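Local coordinates for protein phosphoribosylformylglycinamidine synthase, purS subunit (Thermotoga maritima, PDB 1VQ3) that forms the small PurS subunit of a multi-subunit enzyme, an alpha/beta protein with a three-stranded antiparallel sheet that assembles as four copies, at residues C[33-36]-C[37-40]; C[75-79]-C[80-84]. All coordinates share one frame; numbering follows the deposited sequence.

Contact 1 (C[33-36]-C[37-40]); sequences GETI and ERVL
T35 and R38, together with I36 and L40, make a local contact between neighbouring turns of helix 31-43, well away from the centre of the chain. Four backbone bonds join each residue of 33-36 to the one four places on. At the start, the N-H of E37 meets G33 O at 2.8 Å, in a nearly straight bond of 173°, while the N-H of G33 is itself hydrogen-bonded to D30 OD1, before the segment. The R38 N to E34 O bond (3.0 Å) is more bent.

The R38 side chain leaves the helix with CG anti to the backbone N (chi1 -175°), then bends at chi3 (-39°) and doubles back toward the preceding turn. One face of the guanidinium consequently lies over T35, whose CA stands 3.8 Å above the plane near the rim of the group. In the plane of the guanidinium, at its edge, water 1 accepts a weak bond from R38 NH2 and donates to E34 OE1 at 3.1 Å. The carboxylate and the guanidinium are thus linked through water, and E34 OE1 has a direct salt bridge to R29. T35 OG1 is hydrogen-bonded to P31 O.

The four backbone bonds are those of a regular alpha-helix, and it is amphipathic: I36, V39 and L40 pack on strand 51-62 or the second subunit, while E34, T35 and R38 carry polar ends. I36 and L40 run side by side in the same direction, CG2 of the first 4.2 Å from CD1 of the second. Both also touch L51 of strand 51-62, and beyond them pack L81 and L80 of the second subunit, respectively. V39 puts CG2 only 3.3 Å from T35 O and reaches L80 of that subunit as well, while E37 points its OE1 to the N-H of L51.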
# COMPACT_ATOMS: atom_id res chain seq x y z
N GLY C 33 -3.39 -17.84 -7.31
CA GLY C 33 -2.74 -16.59 -7.75
C GLY C 33 -1.64 -16.76 -8.77
O GLY C 33 -1.55 -16.01 -9.74
N GLU C 34 -0.79 -17.76 -8.56
CA GLU C 34 0.26 -18.07 -9.50
C GLU C 34 -0.32 -18.42 -10.85
O GLU C 34 0.17 -17.95 -11.86
CB GLU C 34 1.06 -19.27 -9.01
CG GLU C 34 1.80 -19.04 -7.72
CD GLU C 34 2.47 -20.31 -7.21
OE1 GLU C 34 2.40 -21.37 -7.91
OE2 GLU C 34 3.03 -20.26 -6.11
N THR C 35 -1.36 -19.24 -10.88
CA THR C 35 -2.00 -19.56 -12.16
C THR C 35 -2.49 -18.31 -12.84
O THR C 35 -2.24 -18.12 -14.04
CB THR C 35 -3.15 -20.58 -11.96
OG1 THR C 35 -2.59 -21.81 -11.49
CG2 THR C 35 -3.82 -20.97 -13.26
N ILE C 36 -3.21 -17.46 -12.09
CA ILE C 36 -3.75 -16.21 -12.64
C ILE C 36 -2.64 -15.31 -13.15
O ILE C 36 -2.70 -14.83 -14.31
CB ILE C 36 -4.62 -15.49 -11.62
CG1 ILE C 36 -5.88 -16.29 -11.36
CG2 ILE C 36 -4.94 -14.08 -12.08
CD1 ILE C 36 -6.53 -15.94 -10.04
N GLU C 37 -1.60 -15.11 -12.35
CA GLU C 37 -0.45 -14.31 -12.79
C GLU C 37 0.12 -14.81 -14.15
O GLU C 37 0.44 -14.04 -15.06
CB GLU C 37 0.63 -14.30 -11.71
CG GLU C 37 1.89 -13.56 -12.11
CD GLU C 37 2.85 -13.29 -10.97
OE1 GLU C 37 2.42 -13.15 -9.81
OE2 GLU C 37 4.05 -13.19 -11.26
N ARG C 38 0.23 -16.13 -14.28
CA ARG C 38 0.85 -16.73 -15.45
C ARG C 38 -0.01 -16.53 -16.70
O ARG C 38 0.51 -16.25 -17.78
CB ARG C 38 1.09 -18.21 -15.15
CG ARG C 38 1.85 -18.98 -16.22
CD ARG C 38 1.79 -20.50 -15.99
NE ARG C 38 1.89 -20.86 -14.56
CZ ARG C 38 1.06 -21.68 -13.87
NH1 ARG C 38 0.01 -22.28 -14.44
NH2 ARG C 38 1.30 -21.90 -12.59
N VAL C 39 -1.34 -16.62 -16.54
CA VAL C 39 -2.27 -16.28 -17.63
C VAL C 39 -2.13 -14.82 -18.04
O VAL C 39 -2.02 -14.48 -19.23
CB VAL C 39 -3.73 -16.57 -17.24
CG1 VAL C 39 -4.68 -16.14 -18.35
CG2 VAL C 39 -3.91 -18.03 -16.94
N LEU C 40 -2.11 -13.92 -17.05
CA LEU C 40 -1.98 -12.52 -17.41
C LEU C 40 -0.69 -12.25 -18.17
O LEU C 40 -0.68 -11.59 -19.20
CB LEU C 40 -2.13 -11.62 -16.19
CG LEU C 40 -3.52 -11.62 -15.47
CD1 LEU C 40 -3.46 -10.81 -14.20
CD2 LEU C 40 -4.60 -11.10 -16.35
O HOH W 1 0.34 -22.74 -9.82

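Contact 2 (C[75-79]-C[80-84]); sequences KACEE and LLVNP
C77, L80 and L81 carry this local contact at the end of helix 66-81, where the chain turns toward strand 87-93. Although the C77 side chain leads away from 80-84, its CB touches V82 CG2 at 3.6 Å, with SG near the same methyl. C77 O accepts the N-H of V82 at 2.9 Å.

L81 folds back over the preceding turn, its CD1 3.9 Å from A76 CB, and its N-H gives A76 O a nearly straight bond (2.9 Å, 167°). L80 also donates to A76 O, but weakly, so that one carbonyl serves two consecutive N-H groups. With CG anti to the backbone nitrogen (chi1 -173°), the L80 side chain leads away from 75-79 and packs on L40 of the second subunit, where L81 meets I36. C77 and L81 also touch I20 of strand 15-24.

Water 2 sits 2.8 Å from E78 O and 2.7 Å from V82 O, bridging these carbonyls, four residues apart. V82 is the first residue after the helix to leave helical backbone angles, though L80 already departs in phi (-157°) within the widened turn. Bonds from residue i+5 back to A76 and C77 make this a widened, pi-type turn ending an alpha-helix that packs against an antiparallel sheet.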
# COMPACT_ATOMS: atom_id res chain seq x y z
N LYS C 75 -14.65 -8.55 15.73
CA LYS C 75 -15.19 -9.79 16.30
C LYS C 75 -15.61 -10.80 15.23
O LYS C 75 -15.38 -12.03 15.35
CB LYS C 75 -16.38 -9.48 17.23
CG LYS C 75 -16.01 -8.69 18.44
N ALA C 76 -16.25 -10.29 14.16
CA ALA C 76 -16.64 -11.16 13.02
C ALA C 76 -15.43 -11.86 12.41
O ALA C 76 -15.49 -13.02 12.08
CB ALA C 76 -17.37 -10.40 11.94
N CYS C 77 -14.34 -11.13 12.26
CA CYS C 77 -13.13 -11.70 11.68
C CYS C 77 -12.54 -12.76 12.59
O CYS C 77 -12.13 -13.81 12.13
CB CYS C 77 -12.10 -10.59 11.41
SG CYS C 77 -12.63 -9.44 10.14
N GLU C 78 -12.42 -12.44 13.87
CA GLU C 78 -11.87 -13.38 14.86
C GLU C 78 -12.72 -14.65 14.96
O GLU C 78 -12.17 -15.75 15.01
CB GLU C 78 -11.85 -12.74 16.22
CG GLU C 78 -10.69 -11.81 16.40
CD GLU C 78 -10.72 -11.11 17.75
OE1 GLU C 78 -11.78 -11.13 18.42
OE2 GLU C 78 -9.69 -10.51 18.11
N GLU C 79 -14.04 -14.48 14.95
CA GLU C 79 -14.94 -15.60 15.25
C GLU C 79 -15.20 -16.46 14.06
O GLU C 79 -15.63 -17.60 14.19
CB GLU C 79 -16.26 -15.09 15.78
CG GLU C 79 -16.14 -14.43 17.14
CD GLU C 79 -16.30 -15.41 18.30
OE1 GLU C 79 -16.13 -16.65 18.14
OE2 GLU C 79 -16.61 -14.92 19.40
N LEU C 80 -15.00 -15.91 12.86
CA LEU C 80 -15.36 -16.62 11.69
C LEU C 80 -14.63 -16.22 10.42
O LEU C 80 -14.19 -17.07 9.70
CB LEU C 80 -16.85 -16.48 11.47
CG LEU C 80 -17.45 -17.32 10.35
CD1 LEU C 80 -17.52 -18.80 10.73
CD2 LEU C 80 -18.83 -16.81 10.01
N LEU C 81 -14.55 -14.94 10.10
CA LEU C 81 -14.18 -14.57 8.72
C LEU C 81 -12.70 -14.82 8.37
O LEU C 81 -12.38 -15.12 7.22
CB LEU C 81 -14.57 -13.13 8.43
CG LEU C 81 -16.05 -12.85 8.60
CD1 LEU C 81 -16.32 -11.37 8.32
CD2 LEU C 81 -16.93 -13.78 7.76
N VAL C 82 -11.83 -14.73 9.36
CA VAL C 82 -10.38 -14.86 9.14
C VAL C 82 -9.80 -16.05 9.92
O VAL C 82 -10.03 -16.19 11.13
CB VAL C 82 -9.65 -13.54 9.54
CG1 VAL C 82 -8.19 -13.58 9.17
CG2 VAL C 82 -10.30 -12.32 8.82
N ASN C 83 -9.05 -16.87 9.22
CA ASN C 83 -8.30 -17.95 9.85
C ASN C 83 -7.00 -17.34 10.33
O ASN C 83 -6.16 -17.02 9.51
CB ASN C 83 -8.02 -19.06 8.83
CG ASN C 83 -7.37 -20.31 9.45
OD1 ASN C 83 -6.55 -20.22 10.36
ND2 ASN C 83 -7.72 -21.48 8.93
N PRO C 84 -6.79 -17.25 11.63
CA PRO C 84 -5.66 -16.51 12.17
C PRO C 84 -4.28 -17.14 11.89
O PRO C 84 -3.25 -16.47 11.97
CB PRO C 84 -5.92 -16.52 13.67
CG PRO C 84 -6.78 -17.63 13.91
CD PRO C 84 -7.55 -17.94 12.69
O HOH W 2 -11.99 -17.18 12.65

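From the N terminus, strand 15-24 leads into helix 31-43, which holds contact 1; strands 48-49 and 51-62 follow, then helix 66-81, whose last turns form contact 2 before strand 87-93. The two contacts lie in series and neither nests nor crosses; each is continuous in sequence, so neither closes a loop. The centres of contact 1 and contact 2 are 28 Å apart and the nearest atoms of contact 1 and contact 2 about 17 Å apart, with no touch within the chain. Contact 1 packs by strand 51-62 and contact 2 by strands 15-24 and 87-93. Their apolar faces are matched between subunits: residues of each contact meet those of the other in the second subunit.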